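Local coordinates for protein short afifavidin (Afifella pfennigii, PDB 6HDT) that forms a strong non-covalent complex with biotin and 2-iminobiotin, as a bacterial dimeric avidin whose exact biological role is still obscure, at residues A[14-19]-A[98-103]; A[31-36]-A[68-73]; A[43-48]-A[74-79]. All blocks are in the same frame, centred on the assembly; numbering follows the deposited sequence. Where two conformers were deposited one is given.

Contact 1: residues A[14-19]-A[98-103]; sequences FGVPAV and SDVTIV
Phe-14, the last residue of helix 7-14, meets Ile-102 of strand 99-110 with the outer edge of its ring: CZ lies 3.8 Å from Ile-102 CD1, nearly in the ring plane, and CE2 and CZ also pack on CG1. The two side chains cross at about a right angle. CG of Phe-14 stands opposite the backbone N (chi1 -168°), which brings the ring's end to Ile-102. Gly-15 follows with positive phi (121°) as the C-prime residue of a Schellman motif: Gly-15 N bonds to Glu-12 O and Val-16 N to Ala-11 O, ending the helix. Gly-15 O lies 3.4 Å from Val-100 CG2, a plain van der Waals touch. The helix thus packs against the end of the antiparallel avidin barrel, with Trp-23 of strand 20-24 touching Phe-14, Val-16, Val-100 and Ile-102 alike. Val-16 adds a looser apolar contact, CG1 to Val-100 CG2 at 4.3 Å. On the valine of the strand, CG1 is anti to the backbone N of Val-100 (chi1 -175°), which leaves CG2 as the branch facing Gly-15 and Val-16.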
ATOM      1  N   PHE A  14       8.464 -12.562  -8.232  1.00 21.18           N
ATOM      2  CA  PHE A  14       9.108 -11.613  -7.327  1.00 18.01           C
ATOM      3  C   PHE A  14      10.596 -11.914  -7.096  1.00 21.42           C
ATOM      4  O   PHE A  14      11.374 -11.002  -6.891  1.00 26.11           O
ATOM      5  CB  PHE A  14       8.322 -11.519  -6.029  1.00 18.98           C
ATOM      6  CG  PHE A  14       8.724 -10.376  -5.161  1.00 18.85           C
ATOM      7  CD1 PHE A  14       8.463  -9.052  -5.536  1.00 16.27           C
ATOM      8  CD2 PHE A  14       9.359 -10.612  -3.954  1.00 17.99           C
ATOM      9  CE1 PHE A  14       8.816  -8.020  -4.695  1.00 22.87           C
ATOM     10  CE2 PHE A  14       9.700  -9.569  -3.101  1.00 23.06           C
ATOM     11  CZ  PHE A  14       9.437  -8.283  -3.477  1.00 19.44           C
ATOM     12  N   GLY A  15      10.971 -13.191  -7.161  1.00 23.21           N
ATOM     13  CA  GLY A  15      12.356 -13.636  -7.040  1.00 24.30           C
ATOM     14  C   GLY A  15      12.593 -14.607  -5.882  1.00 22.50           C
ATOM     15  O   GLY A  15      13.720 -14.890  -5.531  1.00 26.38           O
ATOM     16  N   VAL A  16      11.541 -15.128  -5.269  1.00 19.82           N
ATOM     17  CA  VAL A  16      11.726 -16.043  -4.153  1.00 20.68           C
ATOM     18  C   VAL A  16      11.126 -17.403  -4.512  1.00 24.18           C
ATOM     19  O   VAL A  16      10.164 -17.489  -5.286  1.00 33.41           O
ATOM     20  CB  VAL A  16      11.156 -15.454  -2.837  1.00 21.26           C
ATOM     21  CG1 VAL A  16      11.895 -14.155  -2.506  1.00 20.12           C
ATOM     22  CG2 VAL A  16       9.676 -15.187  -2.910  1.00 22.88           C
ATOM     23  N   PRO A  17      11.696 -18.483  -3.962  1.00 35.15           N
ATOM     24  CA  PRO A  17      11.253 -19.785  -4.422  1.00 36.37           C
ATOM     25  C   PRO A  17       9.979 -20.285  -3.736  1.00 30.02           C
ATOM     26  O   PRO A  17       9.421 -21.279  -4.172  1.00 39.13           O
ATOM     27  CB  PRO A  17      12.466 -20.676  -4.105  1.00 39.36           C
ATOM     28  CG  PRO A  17      13.091 -20.043  -2.894  1.00 37.37           C
ATOM     29  CD  PRO A  17      12.680 -18.592  -2.865  1.00 32.03           C
ATOM     30  N   ALA A  18       9.480 -19.579  -2.717  1.00 24.76           N
ATOM     31  CA  ALA A  18       8.418 -20.137  -1.906  1.00 22.57           C
ATOM     32  C   ALA A  18       7.351 -19.107  -1.741  1.00 22.44           C
ATOM     33  O   ALA A  18       7.601 -17.926  -1.831  1.00 24.73           O
ATOM     34  CB  ALA A  18       8.946 -20.564  -0.544  1.00 27.39           C
ATOM     35  N   VAL A  19       6.157 -19.591  -1.498  1.00 22.71           N
ATOM     36  CA  VAL A  19       4.992 -18.753  -1.406  1.00 22.79           C
ATOM     37  C   VAL A  19       5.104 -17.767  -0.213  1.00 22.46           C
ATOM     38  O   VAL A  19       4.622 -16.616  -0.276  1.00 20.29           O
ATOM     39  CB  VAL A  19       3.691 -19.607  -1.417  1.00 32.01           C
ATOM     40  CG1 VAL A  19       3.857 -20.936  -0.705  1.00 41.75           C
ATOM     41  CG2 VAL A  19       2.525 -18.856  -0.807  1.00 29.72           C
ATOM     42  N   SER A  98      22.149 -16.412  -4.388  1.00 46.82           N
ATOM     43  CA  SER A  98      21.047 -16.956  -3.585  1.00 51.80           C
ATOM     44  C   SER A  98      20.361 -15.863  -2.756  1.00 50.21           C
ATOM     45  O   SER A  98      19.514 -16.159  -1.910  1.00 53.88           O
ATOM     46  CB  SER A  98      21.540 -18.102  -2.683  1.00 59.61           C
ATOM     47  OG  SER A  98      21.843 -17.665  -1.364  1.00 65.84           O
ATOM     48  N   ASP A  99      20.714 -14.605  -3.014  1.00 35.37           N
ATOM     49  CA  ASP A  99      20.220 -13.480  -2.203  1.00 30.72           C
ATOM     50  C   ASP A  99      19.101 -12.716  -2.888  1.00 28.37           C
ATOM     51  O   ASP A  99      19.048 -12.624  -4.091  1.00 29.29           O
ATOM     52  CB  ASP A  99      21.348 -12.499  -1.912  1.00 33.78           C
ATOM     53  CG  ASP A  99      22.400 -13.078  -0.983  1.00 44.54           C
ATOM     54  OD1 ASP A  99      22.084 -13.290   0.210  1.00 59.15           O
ATOM     55  OD2 ASP A  99      23.539 -13.309  -1.441  1.00 51.34           O
ATOM     56  N   VAL A 100      18.220 -12.131  -2.092  1.00 24.07           N
ATOM     57  CA  VAL A 100      17.201 -11.228  -2.603  1.00 24.87           C
ATOM     58  C   VAL A 100      17.121 -10.005  -1.673  1.00 20.22           C
ATOM     59  O   VAL A 100      17.138 -10.124  -0.452  1.00 22.58           O
ATOM     60  CB  VAL A 100      15.818 -11.917  -2.715  1.00 25.07           C
ATOM     61  CG1 VAL A 100      14.774 -10.997  -3.357  1.00 20.45           C
ATOM     62  CG2 VAL A 100      15.940 -13.229  -3.504  1.00 27.85           C
ATOM     63  N   THR A 101      17.026  -8.840  -2.298  1.00 20.11           N
ATOM     64  CA  THR A 101      16.838  -7.563  -1.630  1.00 20.91           C
ATOM     65  C   THR A 101      15.588  -6.867  -2.151  1.00 20.59           C
ATOM     66  O   THR A 101      15.321  -6.860  -3.334  1.00 22.97           O
ATOM     67  CB  THR A 101      18.068  -6.659  -1.896  1.00 25.16           C
ATOM     68  OG1 THR A 101      19.231  -7.320  -1.398  1.00 28.28           O
ATOM     69  CG2 THR A 101      17.942  -5.321  -1.189  1.00 23.59           C
ATOM     70  N   ILE A 102      14.830  -6.247  -1.249  1.00 16.23           N
ATOM     71  CA  ILE A 102      13.748  -5.351  -1.645  1.00 18.48           C
ATOM     72  C   ILE A 102      14.129  -3.925  -1.261  1.00 16.81           C
ATOM     73  O   ILE A 102      14.324  -3.630  -0.083  1.00 20.70           O
ATOM     74  CB  ILE A 102      12.396  -5.644  -0.964  1.00 18.78           C
ATOM     75  CG1 ILE A 102      12.082  -7.151  -0.913  1.00 20.60           C
ATOM     76  CG2 ILE A 102      11.294  -4.881  -1.694  1.00 16.52           C
ATOM     77  CD1 ILE A 102      10.868  -7.489  -0.071  1.00 19.06           C
ATOM     78  N   VAL A 103      14.192  -3.047  -2.255  1.00 16.97           N
ATOM     79  CA  VAL A 103      14.480  -1.638  -2.078  1.00 17.62           C
ATOM     80  C   VAL A 103      13.120  -0.956  -2.059  1.00 16.94           C
ATOM     81  O   VAL A 103      12.391  -1.033  -3.044  1.00 18.05           O
ATOM     82  CB  VAL A 103      15.329  -1.106  -3.250  1.00 19.40           C
ATOM     83  CG1 VAL A 103      15.522   0.396  -3.133  1.00 22.62           C
ATOM     84  CG2 VAL A 103      16.693  -1.810  -3.312  1.00 22.79           C
TER

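Contact 2: residues A[31-36]-A[68-73]; sequences MTLVFG and NFIGFT
Met-31 and Phe-72 approach from opposite directions and form a Met-aromatic contact, with SD 3.5 Å from Phe-72 CZ and 4.3 Å from the ring centroid. The sulfur comes in obliquely, 44° off the ring normal, and the CE methyl also reaches CZ, at 3.8 Å. Beyond CG the methionine chain is fully extended (chi3 -180°), which spans the gap from strand 31-35 to the ring. The remaining contacts are purely apolar. Leu-33 and Ile-70 meet tip to tip, CD1 against CD1 at 3.8 Å; the isoleucine gets there because CG1 is anti to its backbone N (chi1 -166°) and the chain continues extended. Phe-35 joins more loosely, its CE1 4.4 Å from that same Ile-70 CD1. No hydrogen bond links the segments, whose strand axes come no nearer than 11.0 Å, so the segments meet through side chains only. The Phe-72 ring also meets that of Trp-89 on strand 82-96. This is the interior of the eight-stranded avidin barrel: strands 30-35 and 69-77 face each other across it, separated in sheet order by strands 40-46 and 58-66, whose Val-41 and Leu-61 pack on Leu-33.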
ATOM      1  N   MET A  31       9.540  -8.901   8.622  1.00 19.88           N
ATOM      2  CA  MET A  31       8.233  -9.190   8.104  1.00 17.87           C
ATOM      3  C   MET A  31       8.246 -10.517   7.407  1.00 17.82           C
ATOM      4  O   MET A  31       9.294 -10.969   6.915  1.00 20.41           O
ATOM      5  CB  MET A  31       7.776  -8.067   7.177  1.00 17.67           C
ATOM      6  CG  MET A  31       8.567  -7.949   5.891  1.00 18.08           C
ATOM      7  SD  MET A  31       7.871  -6.758   4.725  1.00 20.28           S
ATOM      8  CE  MET A  31       9.108  -6.997   3.447  1.00 19.23           C
ATOM      9  N   THR A  32       7.065 -11.101   7.319  1.00 18.02           N
ATOM     10  CA  THR A  32       6.862 -12.249   6.476  1.00 17.69           C
ATOM     11  C   THR A  32       5.842 -11.894   5.399  1.00 18.87           C
ATOM     12  O   THR A  32       4.819 -11.268   5.666  1.00 23.33           O
ATOM     13  CB  THR A  32       6.437 -13.495   7.292  1.00 21.72           C
ATOM     14  OG1 THR A  32       7.479 -13.877   8.193  1.00 22.05           O
ATOM     15  CG2 THR A  32       6.098 -14.658   6.377  1.00 21.24           C
ATOM     16  N   LEU A  33       6.140 -12.303   4.173  1.00 17.68           N
ATOM     17  CA  LEU A  33       5.284 -12.070   3.023  1.00 19.66           C
ATOM     18  C   LEU A  33       4.726 -13.376   2.521  1.00 19.41           C
ATOM     19  O   LEU A  33       5.450 -14.369   2.335  1.00 20.54           O
ATOM     20  CB  LEU A  33       6.049 -11.388   1.875  1.00 18.72           C
ATOM     21  CG  LEU A  33       6.601  -9.991   2.164  1.00 19.97           C
ATOM     22  CD1 LEU A  33       7.357  -9.485   0.958  1.00 22.66           C
ATOM     23  CD2 LEU A  33       5.486  -9.035   2.542  1.00 20.68           C
ATOM     24  N   VAL A  34       3.442 -13.352   2.249  1.00 16.44           N
ATOM     25  CA  VAL A  34       2.734 -14.490   1.680  1.00 19.13           C
ATOM     26  C   VAL A  34       2.056 -14.040   0.398  1.00 18.67           C
ATOM     27  O   VAL A  34       1.199 -13.152   0.403  1.00 19.50           O
ATOM     28  CB  VAL A  34       1.688 -15.083   2.659  1.00 19.73           C
ATOM     29  CG1 VAL A  34       1.198 -16.420   2.151  1.00 20.47           C
ATOM     30  CG2 VAL A  34       2.275 -15.251   4.049  1.00 24.66           C
ATOM     31  N   PHE A  35       2.499 -14.604  -0.719  1.00 18.62           N
ATOM     32  CA  PHE A  35       1.848 -14.370  -2.000  1.00 19.79           C
ATOM     33  C   PHE A  35       0.594 -15.243  -2.168  1.00 21.56           C
ATOM     34  O   PHE A  35       0.587 -16.438  -1.832  1.00 21.92           O
ATOM     35  CB  PHE A  35       2.836 -14.591  -3.136  1.00 19.15           C
ATOM     36  CG  PHE A  35       3.945 -13.614  -3.106  1.00 20.24           C
ATOM     37  CD1 PHE A  35       3.763 -12.337  -3.619  1.00 26.07           C
ATOM     38  CD2 PHE A  35       5.123 -13.911  -2.467  1.00 19.62           C
ATOM     39  CE1 PHE A  35       4.762 -11.396  -3.549  1.00 26.22           C
ATOM     40  CE2 PHE A  35       6.136 -12.966  -2.400  1.00 19.02           C
ATOM     41  CZ  PHE A  35       5.952 -11.713  -2.938  1.00 19.19           C
ATOM     42  N   GLY A  36      -0.471 -14.620  -2.662  1.00 18.76           N
ATOM     43  CA  GLY A  36      -1.726 -15.318  -2.916  1.00 20.89           C
ATOM     44  C   GLY A  36      -2.286 -15.075  -4.308  1.00 20.11           C
ATOM     45  O   GLY A  36      -1.575 -14.681  -5.215  1.00 22.00           O
ATOM     46  N   ASN A  68       8.564  -8.051 -10.245  1.00 17.32           N
ATOM     47  CA  ASN A  68       9.435  -7.836  -9.094  1.00 17.45           C
ATOM     48  C   ASN A  68       9.073  -6.584  -8.303  1.00 16.53           C
ATOM     49  O   ASN A  68       9.879  -6.091  -7.556  1.00 17.57           O
ATOM     50  CB  ASN A  68      10.919  -7.856  -9.485  1.00 21.09           C
ATOM     51  CG  ASN A  68      11.299  -6.717 -10.373  1.00 22.02           C
ATOM     52  OD1 ASN A  68      10.660  -6.486 -11.385  1.00 23.95           O
ATOM     53  ND2 ASN A  68      12.335  -5.981  -9.998  1.00 24.35           N
ATOM     54  N   PHE A  69       7.839  -6.127  -8.439  1.00 16.25           N
ATOM     55  CA  PHE A  69       7.378  -4.931  -7.744  1.00 16.36           C
ATOM     56  C   PHE A  69       6.306  -5.279  -6.762  1.00 16.40           C
ATOM     57  O   PHE A  69       5.536  -6.209  -6.964  1.00 15.06           O
ATOM     58  CB  PHE A  69       6.845  -3.921  -8.768  1.00 16.95           C
ATOM     59  CG  PHE A  69       7.878  -3.537  -9.774  1.00 16.81           C
ATOM     60  CD1 PHE A  69       8.877  -2.647  -9.422  1.00 19.57           C
ATOM     61  CD2 PHE A  69       7.840  -4.051 -11.046  1.00 19.09           C
ATOM     62  CE1 PHE A  69       9.862  -2.294 -10.332  1.00 20.59           C
ATOM     63  CE2 PHE A  69       8.840  -3.719 -11.964  1.00 17.82           C
ATOM     64  CZ  PHE A  69       9.828  -2.831 -11.605  1.00 18.07           C
ATOM     65  N   ILE A  70       6.280  -4.487  -5.700  1.00 15.70           N
ATOM     66  CA  ILE A  70       5.411  -4.732  -4.577  1.00 14.97           C
ATOM     67  C   ILE A  70       5.015  -3.441  -3.882  1.00 14.86           C
ATOM     68  O   ILE A  70       5.752  -2.474  -3.887  1.00 15.19           O
ATOM     69  CB  ILE A  70       6.086  -5.691  -3.585  1.00 14.86           C
ATOM     70  CG1 ILE A  70       5.069  -6.241  -2.560  1.00 18.14           C
ATOM     71  CG2 ILE A  70       7.281  -5.047  -2.927  1.00 17.36           C
ATOM     72  CD1 ILE A  70       5.601  -7.440  -1.784  1.00 22.25           C
ATOM     73  N   GLY A  71       3.832  -3.471  -3.285  1.00 15.32           N
ATOM     74  CA  GLY A  71       3.405  -2.411  -2.368  1.00 15.78           C
ATOM     75  C   GLY A  71       2.577  -3.033  -1.278  1.00 16.52           C
ATOM     76  O   GLY A  71       1.802  -3.961  -1.540  1.00 14.65           O
ATOM     77  N   PHE A  72       2.741  -2.531  -0.054  1.00 14.26           N
ATOM     78  CA  PHE A  72       1.988  -3.073   1.059  1.00 15.72           C
ATOM     79  C   PHE A  72       1.817  -2.067   2.170  1.00 15.46           C
ATOM     80  O   PHE A  72       2.603  -1.140   2.333  1.00 14.48           O
ATOM     81  CB  PHE A  72       2.590  -4.364   1.615  1.00 17.47           C
ATOM     82  CG  PHE A  72       4.043  -4.253   2.006  1.00 16.20           C
ATOM     83  CD1 PHE A  72       5.054  -4.540   1.100  1.00 18.06           C
ATOM     84  CD2 PHE A  72       4.398  -3.927   3.295  1.00 15.84           C
ATOM     85  CE1 PHE A  72       6.379  -4.444   1.471  1.00 18.48           C
ATOM     86  CE2 PHE A  72       5.721  -3.817   3.677  1.00 15.82           C
ATOM     87  CZ  PHE A  72       6.730  -4.097   2.754  1.00 17.98           C
ATOM     88  N   THR A  73       0.736  -2.269   2.914  1.00 15.57           N
ATOM     89  CA  THR A  73       0.345  -1.343   3.973  1.00 16.19           C
ATOM     90  C   THR A  73       0.218  -2.046   5.311  1.00 15.37           C
ATOM     91  O   THR A  73      -0.205  -3.189   5.352  1.00 15.87           O
ATOM     92  CB  THR A  73      -0.980  -0.676   3.612  1.00 15.25           C
ATOM     93  OG1 THR A  73      -0.803   0.062   2.413  1.00 17.65           O
ATOM     94  CG2 THR A  73      -1.475   0.266   4.704  1.00 16.57           C
TER

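Contact 3: residues A[43-48]-A[74-79]; sequences GFYVNN and VAWDNA. With BTN (biotin), chain E.
Tyr-45 and Val-74 mark the nearest backbone approach, 7.4 Å between CA atoms, where strand 43-46 faces strand 74-75 just before the chain turns a corner at Trp-76, the centre of an inverse gamma turn. The contact walls the biotin pocket at one end of the avidin barrel. Tyr-45 CB packs on Val-74 CG2, and CD1 of its ring touches Trp-76 CH2 at 3.7 Å, at the edge of the indole; the two aromatic side chains cross obliquely. Asn-47 CB leans on the same corner of the indole, 3.8 Å from CH2. The indole is sandwiched: biotin C9 lies over the centre of one face, 3.6 Å above the plane, and Val-74 CG1 covers the opposite face at the same height. NE1 bonds to Thr-87 OG1, which helps fix the ring's rotation, and Tyr-59 meets it edge-to-face. With an alanine at Trp-76 the indole is gone, which is likely to open a gap beside the valeryl chain of biotin and leave Thr-87 OG1 without its partner. Within this contact the hydrogen bonds to biotin come from segment 43-48. With CG anti to its backbone N (chi1 169°), Asn-47 turns OD1 to biotin N2 in a nearly straight 2.9 Å bond (165°), while Ala-49 N also bonds to that oxygen, a second tie on the amide. Ser-29 OG, Asn-25 ND2, Ser-85 OG, Asp-123 OD2 and Gly-53 N complete the hydrogen bonds to biotin. Tyr-45 OH donates to biotin O3 over 2.7 Å, the carbonyl oxygen lying in the plane of the tyrosine ring at its edge.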
ATOM      1  N   GLY A  43       0.657 -10.890   5.023  1.00 18.10           N
ATOM      2  CA  GLY A  43       1.709 -11.238   5.949  1.00 17.91           C
ATOM      3  C   GLY A  43       1.518 -10.490   7.252  1.00 18.03           C
ATOM      4  O   GLY A  43       0.391 -10.155   7.626  1.00 20.54           O
ATOM      5  N   PHE A  44       2.644 -10.224   7.889  1.00 20.37           N
ATOM      6  CA  PHE A  44       2.752  -9.467   9.136  1.00 18.45           C
ATOM      7  C   PHE A  44       4.100  -8.760   9.210  1.00 17.17           C
ATOM      8  O   PHE A  44       5.076  -9.133   8.526  1.00 19.56           O
ATOM      9  CB  PHE A  44       2.544 -10.358  10.367  1.00 18.76           C
ATOM     10  CG  PHE A  44       3.699 -11.281  10.663  1.00 17.46           C
ATOM     11  CD1 PHE A  44       4.784 -10.870  11.440  1.00 22.76           C
ATOM     12  CD2 PHE A  44       3.686 -12.578  10.170  1.00 19.94           C
ATOM     13  CE1 PHE A  44       5.844 -11.733  11.698  1.00 20.90           C
ATOM     14  CE2 PHE A  44       4.719 -13.442  10.447  1.00 20.54           C
ATOM     15  CZ  PHE A  44       5.807 -13.022  11.201  1.00 19.58           C
ATOM     16  N   TYR A  45       4.127  -7.720  10.040  1.00 18.16           N
ATOM     17  CA  TYR A  45       5.260  -6.837  10.183  1.00 16.49           C
ATOM     18  C   TYR A  45       5.593  -6.622  11.626  1.00 16.96           C
ATOM     19  O   TYR A  45       4.713  -6.327  12.432  1.00 19.59           O
ATOM     20  CB  TYR A  45       4.967  -5.492   9.530  1.00 15.95           C
ATOM     21  CG  TYR A  45       6.195  -4.690   9.176  1.00 16.29           C
ATOM     22  CD1 TYR A  45       6.801  -3.855  10.103  1.00 17.58           C
ATOM     23  CD2 TYR A  45       6.739  -4.757   7.893  1.00 16.89           C
ATOM     24  CE1 TYR A  45       7.939  -3.106   9.771  1.00 19.47           C
ATOM     25  CE2 TYR A  45       7.862  -4.022   7.556  1.00 18.13           C
ATOM     26  CZ  TYR A  45       8.455  -3.181   8.495  1.00 17.60           C
ATOM     27  OH  TYR A  45       9.576  -2.452   8.205  1.00 19.10           O
ATOM     28  N   VAL A  46       6.873  -6.737  11.950  1.00 16.45           N
ATOM     29  CA  VAL A  46       7.321  -6.483  13.313  1.00 18.28           C
ATOM     30  C   VAL A  46       8.291  -5.337  13.301  1.00 18.80           C
ATOM     31  O   VAL A  46       9.409  -5.444  12.786  1.00 20.60           O
ATOM     32  CB  VAL A  46       7.914  -7.709  14.014  1.00 19.15           C
ATOM     33  CG1 VAL A  46       8.374  -7.335  15.431  1.00 22.58           C
ATOM     34  CG2 VAL A  46       6.881  -8.823  14.076  1.00 19.09           C
ATOM     35  N   ASN A  47       7.843  -4.223  13.869  1.00 20.11           N
ATOM     36  CA  ASN A  47       8.645  -3.016  13.932  1.00 20.98           C
ATOM     37  C   ASN A  47       9.659  -3.094  15.073  1.00 20.42           C
ATOM     38  O   ASN A  47       9.292  -3.354  16.221  1.00 27.69           O
ATOM     39  CB  ASN A  47       7.742  -1.786  14.053  1.00 23.56           C
ATOM     40  CG  ASN A  47       8.503  -0.532  14.382  1.00 23.27           C
ATOM     41  OD1 ASN A  47       9.556  -0.278  13.815  1.00 21.24           O
ATOM     42  ND2 ASN A  47       7.963   0.281  15.304  1.00 22.96           N
ATOM     43  N   ASN A  48      10.930  -2.907  14.730  1.00 23.88           N
ATOM     44  CA  ASN A  48      11.955  -2.900  15.747  0.50 24.24           C
ATOM     45  C   ASN A  48      12.795  -1.574  15.648  1.00 21.63           C
ATOM     46  O   ASN A  48      13.780  -1.394  16.355  1.00 32.03           O
ATOM     47  CB  ASN A  48      12.725  -4.265  15.694  0.50 24.24           C
ATOM     48  CG  ASN A  48      11.784  -5.519  15.838  0.50 23.97           C
ATOM     49  OD1 ASN A  48      10.920  -5.584  16.724  0.50 23.43           O
ATOM     50  ND2 ASN A  48      11.970  -6.524  14.964  0.50 19.69           N
ATOM     51  N   VAL A  74       0.581  -1.350   6.391  1.00 17.15           N
ATOM     52  CA  VAL A  74       0.379  -1.809   7.766  1.00 16.72           C
ATOM     53  C   VAL A  74      -0.331  -0.676   8.540  1.00 15.88           C
ATOM     54  O   VAL A  74       0.140   0.468   8.599  1.00 16.36           O
ATOM     55  CB  VAL A  74       1.702  -2.124   8.476  1.00 17.19           C
ATOM     56  CG1 VAL A  74       1.481  -2.345   9.972  1.00 17.11           C
ATOM     57  CG2 VAL A  74       2.394  -3.307   7.840  1.00 17.79           C
ATOM     58  N   ALA A  75      -1.465  -1.019   9.115  1.00 15.35           N
ATOM     59  CA  ALA A  75      -2.157  -0.122  10.034  1.00 18.32           C
ATOM     60  C   ALA A  75      -1.711  -0.450  11.474  1.00 21.10           C
ATOM     61  O   ALA A  75      -1.799  -1.615  11.900  1.00 22.01           O
ATOM     62  CB  ALA A  75      -3.642  -0.327   9.875  1.00 18.51           C
ATOM     63  N   TRP A  76      -1.234   0.548  12.227  1.00 16.24           N
ATOM     64  CA  TRP A  76      -0.574   0.270  13.510  1.00 20.20           C
ATOM     65  C   TRP A  76      -1.584   0.127  14.647  1.00 21.16           C
ATOM     66  O   TRP A  76      -1.606   0.931  15.569  1.00 22.64           O
ATOM     67  CB  TRP A  76       0.519   1.308  13.791  1.00 19.61           C
ATOM     68  CG  TRP A  76       1.572   1.256  12.717  1.00 18.03           C
ATOM     69  CD1 TRP A  76       1.724   2.105  11.681  1.00 15.68           C
ATOM     70  CD2 TRP A  76       2.576   0.242  12.563  1.00 17.12           C
ATOM     71  NE1 TRP A  76       2.789   1.682  10.845  1.00 16.70           N
ATOM     72  CE2 TRP A  76       3.334   0.562  11.403  1.00 15.96           C
ATOM     73  CE3 TRP A  76       2.958  -0.863  13.335  1.00 17.10           C
ATOM     74  CZ2 TRP A  76       4.397  -0.223  10.976  1.00 19.52           C
ATOM     75  CZ3 TRP A  76       4.005  -1.646  12.887  1.00 18.69           C
ATOM     76  CH2 TRP A  76       4.724  -1.297  11.746  1.00 20.72           C
ATOM     77  N   ASP A  77      -2.405  -0.926  14.560  1.00 18.96           N
ATOM     78  CA  ASP A  77      -3.268  -1.343  15.643  1.00 20.86           C
ATOM     79  C   ASP A  77      -3.306  -2.872  15.698  1.00 18.87           C
ATOM     80  O   ASP A  77      -3.397  -3.545  14.674  1.00 21.77           O
ATOM     81  CB  ASP A  77      -4.663  -0.777  15.465  1.00 24.06           C
ATOM     82  CG  ASP A  77      -5.592  -1.183  16.591  1.00 23.68           C
ATOM     83  OD1 ASP A  77      -5.399  -0.694  17.737  1.00 30.71           O
ATOM     84  OD2 ASP A  77      -6.501  -2.003  16.336  1.00 28.20           O
ATOM     85  N   ASN A  78      -3.101  -3.403  16.888  1.00 18.26           N
ATOM     86  CA  ASN A  78      -3.292  -4.813  17.178  1.00 20.68           C
ATOM     87  C   ASN A  78      -3.794  -4.948  18.623  1.00 19.69           C
ATOM     88  O   ASN A  78      -4.121  -3.937  19.245  1.00 21.26           O
ATOM     89  CB  ASN A  78      -2.023  -5.655  16.838  1.00 19.52           C
ATOM     90  CG  ASN A  78      -0.834  -5.380  17.732  1.00 19.22           C
ATOM     91  OD1 ASN A  78      -0.927  -4.687  18.763  1.00 22.91           O
ATOM     92  ND2 ASN A  78       0.322  -5.963  17.349  1.00 19.48           N
ATOM     93  N   ALA A  79      -3.874  -6.172  19.146  1.00 21.33           N
ATOM     94  CA  ALA A  79      -4.389  -6.378  20.516  1.00 24.04           C
ATOM     95  C   ALA A  79      -3.504  -5.767  21.641  1.00 22.50           C
ATOM     96  O   ALA A  79      -3.971  -5.515  22.766  1.00 26.01           O
ATOM     97  CB  ALA A  79      -4.605  -7.860  20.757  1.00 26.37           C
TER
HETATM   98  C11 BTN E 201       4.288   4.495  14.675  1.00 23.01           C
HETATM   99  O11 BTN E 201       3.426   5.339  14.362  1.00 25.42           O
HETATM  100  O12 BTN E 201       5.330   4.810  15.297  1.00 20.06           O
HETATM  101  C10 BTN E 201       4.038   3.057  14.255  1.00 21.42           C
HETATM  102  C9  BTN E 201       5.325   2.300  13.929  1.00 21.76           C
HETATM  103  C8  BTN E 201       5.978   2.790  12.634  1.00 20.34           C
HETATM  104  C7  BTN E 201       7.317   2.124  12.328  1.00 21.27           C
HETATM  105  C2  BTN E 201       7.871   2.670  11.015  1.00 18.21           C
HETATM  106  S1  BTN E 201       7.071   2.064   9.540  1.00 17.34           S
HETATM  107  C6  BTN E 201       8.386   2.659   8.516  1.00 16.12           C
HETATM  108  C5  BTN E 201       9.656   2.412   9.311  1.00 16.64           C
HETATM  109  N1  BTN E 201      10.223   1.117   9.057  1.00 17.97           N
HETATM  110  C3  BTN E 201      10.229   0.275  10.088  1.00 15.79           C
HETATM  111  O3  BTN E 201      10.708  -0.873  10.057  1.00 17.87           O
HETATM  112  N2  BTN E 201       9.641   0.902  11.140  1.00 16.19           N
HETATM  113  C4  BTN E 201       9.334   2.284  10.806  1.00 15.39           C

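Overall arrangement
All three contacts are buried and join parts of one antiparallel barrel, but their chemistry changes along it. Contact 2 lies nearest the centre of the chain and is apolar, with a sulfur-aromatic touch. Contacts 1 and 3 lie on opposite sides of that centre, their own centres about 21 Å apart: the first packs a helix end on strand 99-110 by apolar and van der Waals touches, whereas the last adds hydrogen bonds to a ligand. Contacts 2 and 3 share strand 69-77 and use neighbouring strands, 30-35 and 40-46, with Met-31 packing on Tyr-45. Phe-14 touches both Phe-35 and Ile-70, so contact 1 continues directly into contact 2.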